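Side-chain contacts in periplasmic binding protein (Veillonella parvula, PDB 4MO9), which probably binds a solute, perhaps an iron complex, outside the cytoplasmic membrane and hands it to an ABC transporter for import: residues S178-N183 / D353-F358; R319-A324 / K349-K354. One frame throughout, in Å; residues are numbered along the deposited sequence.

Contact 1: residues S178-N183 / D353-F358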
ATOM      1  N   SER A 178     -12.030  -9.785   4.256  1.00 28.76           N
ATOM      2  CA  SER A 178     -11.371 -10.793   3.428  1.00 27.21           C
ATOM      3  C   SER A 178     -12.181 -11.115   2.174  1.00 27.93           C
ATOM      4  O   SER A 178     -11.623 -11.278   1.079  1.00 30.14           O
ATOM      5  CB  SER A 178     -11.158 -12.073   4.241  1.00 29.24           C
ATOM      6  OG  SER A 178     -10.409 -13.009   3.485  1.00 30.17           O
ATOM      7  N   LYS A 179     -13.497 -11.207   2.322  1.00 30.42           N
ATOM      8  CA  LYS A 179     -14.348 -11.508   1.172  1.00 31.10           C
ATOM      9  C   LYS A 179     -14.422 -10.316   0.230  1.00 29.03           C
ATOM     10  O   LYS A 179     -14.431 -10.486  -0.993  1.00 30.39           O
ATOM     11  CB  LYS A 179     -15.745 -11.951   1.623  1.00 30.48           C
ATOM     12  CG  LYS A 179     -15.761 -13.346   2.246  1.00 33.95           C
ATOM     13  CD  LYS A 179     -17.148 -13.695   2.747  1.00 41.09           C
ATOM     14  CE  LYS A 179     -17.161 -15.081   3.394  1.00 45.55           C
ATOM     15  NZ  LYS A 179     -18.533 -15.420   3.844  1.00 51.64           N
ATOM     16  N   PHE A 180     -14.477  -9.110   0.790  1.00 27.10           N
ATOM     17  CA  PHE A 180     -14.445  -7.893  -0.033  1.00 28.69           C
ATOM     18  C   PHE A 180     -13.199  -7.894  -0.904  1.00 30.12           C
ATOM     19  O   PHE A 180     -13.250  -7.589  -2.108  1.00 29.47           O
ATOM     20  CB  PHE A 180     -14.430  -6.651   0.871  1.00 28.92           C
ATOM     21  CG  PHE A 180     -14.325  -5.345   0.125  1.00 31.83           C
ATOM     22  CD1 PHE A 180     -15.469  -4.591  -0.139  1.00 35.14           C
ATOM     23  CD2 PHE A 180     -13.091  -4.859  -0.296  1.00 30.12           C
ATOM     24  CE1 PHE A 180     -15.379  -3.369  -0.825  1.00 36.15           C
ATOM     25  CE2 PHE A 180     -12.997  -3.638  -0.981  1.00 34.62           C
ATOM     26  CZ  PHE A 180     -14.145  -2.898  -1.246  1.00 34.98           C
ATOM     27  N   TYR A 181     -12.065  -8.199  -0.280  1.00 28.09           N
ATOM     28  CA  TYR A 181     -10.778  -8.211  -0.966  1.00 26.87           C
ATOM     29  C   TYR A 181     -10.739  -9.335  -1.993  1.00 27.79           C
ATOM     30  O   TYR A 181     -10.303  -9.133  -3.150  1.00 26.01           O
ATOM     31  CB  TYR A 181      -9.638  -8.422   0.036  1.00 26.31           C
ATOM     32  CG  TYR A 181      -8.272  -8.330  -0.604  1.00 29.24           C
ATOM     33  CD1 TYR A 181      -7.630  -7.099  -0.740  1.00 28.32           C
ATOM     34  CD2 TYR A 181      -7.629  -9.464  -1.091  1.00 27.66           C
ATOM     35  CE1 TYR A 181      -6.381  -7.002  -1.341  1.00 25.67           C
ATOM     36  CE2 TYR A 181      -6.375  -9.382  -1.686  1.00 26.28           C
ATOM     37  CZ  TYR A 181      -5.758  -8.148  -1.810  1.00 28.15           C
ATOM     38  OH  TYR A 181      -4.516  -8.058  -2.416  1.00 29.00           O
ATOM     39  N   THR A 182     -11.176 -10.514  -1.557  1.00 24.65           N
ATOM     40  CA  THR A 182     -11.137 -11.723  -2.373  1.00 24.02           C
ATOM     41  C   THR A 182     -12.051 -11.630  -3.592  1.00 24.02           C
ATOM     42  O   THR A 182     -11.633 -12.045  -4.690  1.00 29.53           O
ATOM     43  CB  THR A 182     -11.501 -12.984  -1.535  1.00 26.98           C
ATOM     44  OG1 THR A 182     -10.605 -13.080  -0.420  1.00 28.86           O
ATOM     45  CG2 THR A 182     -11.388 -14.267  -2.372  1.00 24.34           C
ATOM     46  N   ASN A 183     -13.286 -11.130  -3.420  1.00 25.43           N
ATOM     47  CA  ASN A 183     -14.207 -10.965  -4.552  1.00 29.68           C
ATOM     48  C   ASN A 183     -13.485 -10.248  -5.692  1.00 27.96           C
ATOM     49  O   ASN A 183     -13.590 -10.631  -6.858  1.00 27.55           O
ATOM     50  CB  ASN A 183     -15.450 -10.112  -4.201  1.00 33.84           C
ATOM     51  CG  ASN A 183     -16.341 -10.727  -3.123  1.00 42.50           C
ATOM     52  OD1 ASN A 183     -16.280 -11.930  -2.835  1.00 44.80           O
ATOM     53  ND2 ASN A 183     -17.187  -9.884  -2.513  1.00 40.39           N
ATOM     54  N   ASP A 353     -16.031   3.653   2.954  1.00 35.56           N
ATOM     55  CA  ASP A 353     -17.432   3.763   3.382  1.00 38.35           C
ATOM     56  C   ASP A 353     -17.850   2.597   4.282  1.00 36.75           C
ATOM     57  O   ASP A 353     -18.490   2.793   5.317  1.00 37.07           O
ATOM     58  CB  ASP A 353     -18.373   3.818   2.170  1.00 39.53           C
ATOM     59  CG  ASP A 353     -18.334   5.156   1.434  1.00 42.03           C
ATOM     60  OD1 ASP A 353     -17.842   6.161   1.999  1.00 41.95           O
ATOM     61  OD2 ASP A 353     -18.809   5.197   0.279  1.00 41.05           O
ATOM     62  N   LYS A 354     -17.472   1.384   3.886  1.00 35.88           N
ATOM     63  CA  LYS A 354     -17.877   0.172   4.601  1.00 36.42           C
ATOM     64  C   LYS A 354     -17.147  -0.083   5.918  1.00 35.01           C
ATOM     65  O   LYS A 354     -17.778  -0.505   6.895  1.00 32.72           O
ATOM     66  CB  LYS A 354     -17.730  -1.067   3.708  1.00 39.87           C
ATOM     67  CG  LYS A 354     -18.896  -1.311   2.758  1.00 47.76           C
ATOM     68  CD  LYS A 354     -18.619  -2.488   1.814  1.00 50.73           C
ATOM     69  CE  LYS A 354     -18.471  -3.810   2.571  1.00 51.90           C
ATOM     70  NZ  LYS A 354     -19.753  -4.297   3.157  1.00 51.87           N
ATOM     71  N   PHE A 355     -15.834   0.161   5.953  1.00 33.32           N
ATOM     72  CA  PHE A 355     -15.005  -0.324   7.073  1.00 34.36           C
ATOM     73  C   PHE A 355     -14.266   0.741   7.885  1.00 35.89           C
ATOM     74  O   PHE A 355     -14.087   0.581   9.094  1.00 33.71           O
ATOM     75  CB  PHE A 355     -13.969  -1.326   6.565  1.00 30.31           C
ATOM     76  CG  PHE A 355     -14.562  -2.491   5.835  1.00 32.47           C
ATOM     77  CD1 PHE A 355     -15.455  -3.343   6.472  1.00 31.06           C
ATOM     78  CD2 PHE A 355     -14.215  -2.747   4.513  1.00 33.80           C
ATOM     79  CE1 PHE A 355     -16.005  -4.425   5.802  1.00 30.94           C
ATOM     80  CE2 PHE A 355     -14.759  -3.837   3.838  1.00 34.25           C
ATOM     81  CZ  PHE A 355     -15.654  -4.672   4.486  1.00 29.64           C
ATOM     82  N   LEU A 356     -13.821   1.811   7.226  1.00 32.96           N
ATOM     83  CA  LEU A 356     -12.939   2.773   7.888  1.00 31.10           C
ATOM     84  C   LEU A 356     -13.693   3.879   8.636  1.00 32.12           C
ATOM     85  O   LEU A 356     -14.741   4.349   8.194  1.00 33.64           O
ATOM     86  CB  LEU A 356     -11.927   3.361   6.891  1.00 29.43           C
ATOM     87  CG  LEU A 356     -10.879   2.360   6.391  1.00 28.78           C
ATOM     88  CD1 LEU A 356      -9.970   2.967   5.311  1.00 30.02           C
ATOM     89  CD2 LEU A 356     -10.034   1.844   7.549  1.00 28.73           C
ATOM     90  N   PRO A 357     -13.159   4.285   9.794  1.00 31.37           N
ATOM     91  CA  PRO A 357     -13.732   5.385  10.570  1.00 33.30           C
ATOM     92  C   PRO A 357     -13.299   6.754  10.031  1.00 35.20           C
ATOM     93  O   PRO A 357     -13.601   7.772  10.659  1.00 40.61           O
ATOM     94  CB  PRO A 357     -13.133   5.170  11.956  1.00 31.92           C
ATOM     95  CG  PRO A 357     -11.797   4.555  11.691  1.00 30.63           C
ATOM     96  CD  PRO A 357     -11.978   3.693  10.455  1.00 31.28           C
ATOM     97  N   PHE A 358     -12.602   6.774   8.903  1.00 32.86           N
ATOM     98  CA  PHE A 358     -12.139   8.031   8.307  1.00 36.41           C
ATOM     99  C   PHE A 358     -12.917   8.289   7.018  1.00 37.56           C
ATOM    100  O   PHE A 358     -13.204   7.344   6.275  1.00 39.19           O
ATOM    101  CB  PHE A 358     -10.634   7.954   8.010  1.00 35.40           C
ATOM    102  CG  PHE A 358      -9.816   7.388   9.150  1.00 37.22           C
ATOM    103  CD1 PHE A 358      -9.697   8.080  10.349  1.00 36.84           C
ATOM    104  CD2 PHE A 358      -9.161   6.173   9.015  1.00 36.99           C
ATOM    105  CE1 PHE A 358      -8.947   7.560  11.400  1.00 37.54           C
ATOM    106  CE2 PHE A 358      -8.411   5.643  10.057  1.00 37.20           C
ATOM    107  CZ  PHE A 358      -8.304   6.340  11.254  1.00 38.78           C
TER

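Contact 2: residues R319-A324 / K349-K354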
ATOM      1  N   ARG A 319       0.582  -3.090  -1.163  1.00 25.61           N
ATOM      2  CA  ARG A 319       0.945  -3.768   0.090  1.00 26.97           C
ATOM      3  C   ARG A 319       0.058  -3.354   1.268  1.00 25.60           C
ATOM      4  O   ARG A 319       0.543  -3.134   2.390  1.00 25.98           O
ATOM      5  CB  ARG A 319       2.466  -3.680   0.403  1.00 28.74           C
ATOM      6  CG  ARG A 319       3.145  -2.294   0.311  1.00 33.29           C
ATOM      7  CD  ARG A 319       2.974  -1.442   1.583  1.00 35.74           C
ATOM      8  NE  ARG A 319       3.694  -0.159   1.510  1.00 37.41           N
ATOM      9  CZ  ARG A 319       3.123   1.005   1.202  1.00 43.21           C
ATOM     10  NH1 ARG A 319       1.818   1.058   0.934  1.00 43.08           N
ATOM     11  NH2 ARG A 319       3.848   2.122   1.162  1.00 43.53           N
ATOM     12  N   GLU A 320      -1.249  -3.285   1.015  1.00 23.33           N
ATOM     13  CA  GLU A 320      -2.203  -2.904   2.056  1.00 28.21           C
ATOM     14  C   GLU A 320      -3.524  -3.641   1.939  1.00 29.42           C
ATOM     15  O   GLU A 320      -3.846  -4.222   0.890  1.00 25.84           O
ATOM     16  CB  GLU A 320      -2.479  -1.388   2.044  1.00 28.59           C
ATOM     17  CG  GLU A 320      -1.628  -0.564   3.029  1.00 28.85           C
ATOM     18  CD  GLU A 320      -1.859  -0.939   4.498  1.00 31.82           C
ATOM     19  OE1 GLU A 320      -2.808  -1.718   4.800  1.00 30.31           O
ATOM     20  OE2 GLU A 320      -1.094  -0.437   5.363  1.00 29.63           O
ATOM     21  N   VAL A 321      -4.293  -3.573   3.021  1.00 29.14           N
ATOM     22  CA  VAL A 321      -5.569  -4.267   3.107  1.00 30.26           C
ATOM     23  C   VAL A 321      -6.538  -3.809   2.017  1.00 32.25           C
ATOM     24  O   VAL A 321      -7.387  -4.595   1.577  1.00 31.80           O
ATOM     25  CB  VAL A 321      -6.197  -4.109   4.519  1.00 29.75           C
ATOM     26  CG1 VAL A 321      -6.534  -2.628   4.795  1.00 28.69           C
ATOM     27  CG2 VAL A 321      -7.434  -4.998   4.675  1.00 28.22           C
ATOM     28  N   PHE A 322      -6.408  -2.556   1.564  1.00 28.28           N
ATOM     29  CA  PHE A 322      -7.308  -2.040   0.540  1.00 30.05           C
ATOM     30  C   PHE A 322      -6.730  -2.089  -0.891  1.00 30.68           C
ATOM     31  O   PHE A 322      -7.278  -1.449  -1.801  1.00 30.94           O
ATOM     32  CB  PHE A 322      -7.782  -0.604   0.883  1.00 31.62           C
ATOM     33  CG  PHE A 322      -6.664   0.350   1.264  1.00 33.14           C
ATOM     34  CD1 PHE A 322      -5.450   0.351   0.574  1.00 33.20           C
ATOM     35  CD2 PHE A 322      -6.836   1.264   2.306  1.00 35.10           C
ATOM     36  CE1 PHE A 322      -4.422   1.228   0.926  1.00 32.66           C
ATOM     37  CE2 PHE A 322      -5.815   2.148   2.663  1.00 33.39           C
ATOM     38  CZ  PHE A 322      -4.604   2.127   1.972  1.00 35.87           C
ATOM     39  N   ASP A 323      -5.641  -2.836  -1.099  1.00 31.55           N
ATOM     40  CA  ASP A 323      -4.948  -2.785  -2.398  1.00 30.97           C
ATOM     41  C   ASP A 323      -5.650  -3.519  -3.543  1.00 32.78           C
ATOM     42  O   ASP A 323      -5.155  -3.518  -4.673  1.00 29.65           O
ATOM     43  CB  ASP A 323      -3.437  -3.136  -2.308  1.00 24.73           C
ATOM     44  CG  ASP A 323      -3.151  -4.632  -2.163  1.00 28.36           C
ATOM     45  OD1 ASP A 323      -4.030  -5.506  -2.391  1.00 27.66           O
ATOM     46  OD2 ASP A 323      -1.993  -4.948  -1.797  1.00 29.46           O
ATOM     47  N   ALA A 324      -6.803  -4.126  -3.257  1.00 30.60           N
ATOM     48  CA  ALA A 324      -7.615  -4.726  -4.319  1.00 30.07           C
ATOM     49  C   ALA A 324      -7.926  -3.681  -5.381  1.00 29.85           C
ATOM     50  O   ALA A 324      -8.053  -4.002  -6.568  1.00 27.93           O
ATOM     51  CB  ALA A 324      -8.909  -5.292  -3.752  1.00 29.03           C
ATOM     52  N   LYS A 349     -13.248   3.864  -2.455  1.00 32.87           N
ATOM     53  CA  LYS A 349     -14.286   4.608  -1.730  1.00 34.55           C
ATOM     54  C   LYS A 349     -15.171   3.668  -0.896  1.00 36.39           C
ATOM     55  O   LYS A 349     -15.489   3.950   0.267  1.00 35.68           O
ATOM     56  CB  LYS A 349     -15.146   5.426  -2.713  1.00 35.96           C
ATOM     57  CG  LYS A 349     -16.307   6.139  -2.042  1.00 37.98           C
ATOM     58  CD  LYS A 349     -17.155   6.940  -3.018  1.00 41.07           C
ATOM     59  CE  LYS A 349     -18.388   7.469  -2.307  1.00 49.53           C
ATOM     60  NZ  LYS A 349     -18.021   8.256  -1.099  1.00 55.35           N
ATOM     61  N   GLU A 350     -15.553   2.543  -1.489  1.00 33.18           N
ATOM     62  CA  GLU A 350     -16.416   1.596  -0.799  1.00 35.86           C
ATOM     63  C   GLU A 350     -15.697   0.958   0.394  1.00 32.06           C
ATOM     64  O   GLU A 350     -16.320   0.717   1.437  1.00 31.66           O
ATOM     65  CB  GLU A 350     -16.920   0.530  -1.770  1.00 41.39           C
ATOM     66  CG  GLU A 350     -18.011  -0.362  -1.207  1.00 51.40           C
ATOM     67  CD  GLU A 350     -18.589  -1.296  -2.252  1.00 58.36           C
ATOM     68  OE1 GLU A 350     -18.330  -1.077  -3.462  1.00 60.87           O
ATOM     69  OE2 GLU A 350     -19.300  -2.247  -1.858  1.00 60.71           O
ATOM     70  N   PHE A 351     -14.395   0.702   0.256  1.00 29.49           N
ATOM     71  CA  PHE A 351     -13.635   0.163   1.384  1.00 30.61           C
ATOM     72  C   PHE A 351     -13.695   1.166   2.534  1.00 32.47           C
ATOM     73  O   PHE A 351     -13.938   0.790   3.685  1.00 32.04           O
ATOM     74  CB  PHE A 351     -12.178  -0.155   1.011  1.00 27.85           C
ATOM     75  CG  PHE A 351     -11.410  -0.799   2.125  1.00 26.98           C
ATOM     76  CD1 PHE A 351     -11.285  -2.178   2.188  1.00 29.93           C
ATOM     77  CD2 PHE A 351     -10.837  -0.030   3.129  1.00 28.83           C
ATOM     78  CE1 PHE A 351     -10.594  -2.787   3.250  1.00 31.40           C
ATOM     79  CE2 PHE A 351     -10.154  -0.626   4.194  1.00 31.88           C
ATOM     80  CZ  PHE A 351     -10.027  -1.996   4.253  1.00 30.51           C
ATOM     81  N   TYR A 352     -13.479   2.442   2.231  1.00 29.86           N
ATOM     82  CA  TYR A 352     -13.615   3.474   3.264  1.00 33.16           C
ATOM     83  C   TYR A 352     -15.034   3.521   3.833  1.00 34.31           C
ATOM     84  O   TYR A 352     -15.213   3.469   5.058  1.00 33.78           O
ATOM     85  CB  TYR A 352     -13.248   4.861   2.722  1.00 31.71           C
ATOM     86  CG  TYR A 352     -11.777   5.205   2.810  1.00 32.45           C
ATOM     87  CD1 TYR A 352     -10.861   4.648   1.925  1.00 32.05           C
ATOM     88  CD2 TYR A 352     -11.311   6.099   3.765  1.00 32.72           C
ATOM     89  CE1 TYR A 352      -9.506   4.960   1.997  1.00 34.77           C
ATOM     90  CE2 TYR A 352      -9.960   6.413   3.858  1.00 35.40           C
ATOM     91  CZ  TYR A 352      -9.061   5.851   2.964  1.00 36.81           C
ATOM     92  OH  TYR A 352      -7.711   6.161   3.049  1.00 34.69           O
ATOM     93  N   ASP A 353     -16.031   3.653   2.954  1.00 35.56           N
ATOM     94  CA  ASP A 353     -17.432   3.763   3.382  1.00 38.35           C
ATOM     95  C   ASP A 353     -17.850   2.597   4.282  1.00 36.75           C
ATOM     96  O   ASP A 353     -18.490   2.793   5.317  1.00 37.07           O
ATOM     97  CB  ASP A 353     -18.373   3.818   2.170  1.00 39.53           C
ATOM     98  CG  ASP A 353     -18.334   5.156   1.434  1.00 42.03           C
ATOM     99  OD1 ASP A 353     -17.842   6.161   1.999  1.00 41.95           O
ATOM    100  OD2 ASP A 353     -18.809   5.197   0.279  1.00 41.05           O
ATOM    101  N   LYS A 354     -17.472   1.384   3.886  1.00 35.88           N
ATOM    102  CA  LYS A 354     -17.877   0.172   4.601  1.00 36.42           C
ATOM    103  C   LYS A 354     -17.147  -0.083   5.918  1.00 35.01           C
ATOM    104  O   LYS A 354     -17.778  -0.505   6.895  1.00 32.72           O
ATOM    105  CB  LYS A 354     -17.730  -1.067   3.708  1.00 39.87           C
ATOM    106  CG  LYS A 354     -18.896  -1.311   2.758  1.00 47.76           C
ATOM    107  CD  LYS A 354     -18.619  -2.488   1.814  1.00 50.73           C
ATOM    108  CE  LYS A 354     -18.471  -3.810   2.571  1.00 51.90           C
ATOM    109  NZ  LYS A 354     -19.753  -4.297   3.157  1.00 51.87           N
TER

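Contact 1: residues S178-N183 / D353-F358
Phe180, on the long helix 171-194, and Phe355, of the segment 353-358, meet as a T-shaped pair: the edge of Phe355 points at the face of Phe180, with the ring planes at 85° and the centroids 5.8 Å apart. One atom does the touching. Phe355 CE2 lies 4.0 Å from Phe180 CG and only slightly farther from Phe180 CB and CD1, so it meets the root of the other ring and not its far end. Phe180 CG stands anti to the backbone N (chi1 177°), which sends the ring out from its helix, as is needed where the nearest CA atoms, those of Phe180 and Lys354, are 9.9 Å apart. Two large flat side chains reaching toward each other can bridge this distance.

This aromatic half is buried. Phe355 also packs on Ala57 of helix 52-59, while Arg184 forms a cation-pi contact with Phe180.

Lys354 makes the looser, solvent side. Its chain bends at chi3 and chi4, and that fold brings CE to 4.1 Å from Phe180 CD1. Its CB sits 3.9 Å above the centre of one face of the Phe355 ring. A lysine suits this border because its methylenes can lie against aromatic carbon while the residue stays exposed.

Between these two segments the contact is apolar; the long, weak ion pair of Glu350 with Arg184 lies beside it. Dispersion and the edge-to-face preference of the rings hold it, which implies hydrophobic cohesion between helices 171-194 and 344-355 with a weaker directional demand than a hydrogen bond would make.

Contact 2: residues R319-A324 / K349-K354
Phe351 of helix 344-355 presents one ring face to Phe322 and the end of its ring to Val321, two residues of the loop between strand 310-313 and helix 324-334. In the aromatic part, Phe322 CB sits 3.8 Å from the centroid of the Phe351 ring, 11° off its normal, a well-centred CH-pi contact for which the flat face of a phenylalanine suits this buried, apolar place. The Phe322 ring then turns its edge to the same partner, the planes at 86° and the centroids 6.0 Å apart.

The aliphatic part belongs to Val321. Its CG1 lies 3.6 Å and its CG2 4.0 Å from Phe351 CZ; both come obliquely from the side that carries Phe322 CB, CG1 nearer CE2 and CG2 nearer CE1. Valine's fork thus lets one residue meet two parts of the ring end. Phe351 CG is anti to the backbone N (chi1 -176°), which carries the ring from the helix to the loop. An alanine here would be likely to open a gap beneath Phe322 CB and take from the Val321 methyls the ring they lie against on the helix side.

Hydrogen bonds shape the loop and tie it to its surroundings, but none runs to segment 349-354. A type I beta turn spans Glu320 to Asp323, and Glu320 OE1 accepts from Val321 N at 3.0 Å through its anti lone pair while OE2 bonds to Gly49 N.

This division of labour implies that the fit of methyls and methylene to an aromatic ring joins the loop to the helix in the protein interior.

Both contacts use helix 344-355, and they share Asp353 and Lys354. Contact 2 is core: all its touching residues are buried, and its centre is nearer the middle of the chain. Contact 1, about 5 Å away between centres, runs from buried rings to an exposed lysine. Each relies on an edge-to-face phenylalanine pair, but contact 1 joins two helices and borrows lysine methylenes at its border, whereas contact 2 joins a helix to a turn and adds valine methyls. The edge-to-face Phe351-Phe355 pair continues the aromatic packing between them. A probable hydrogen bond between Tyr181 OH and Asp323 OD1 links their other segments, helix 171-194 and the loop.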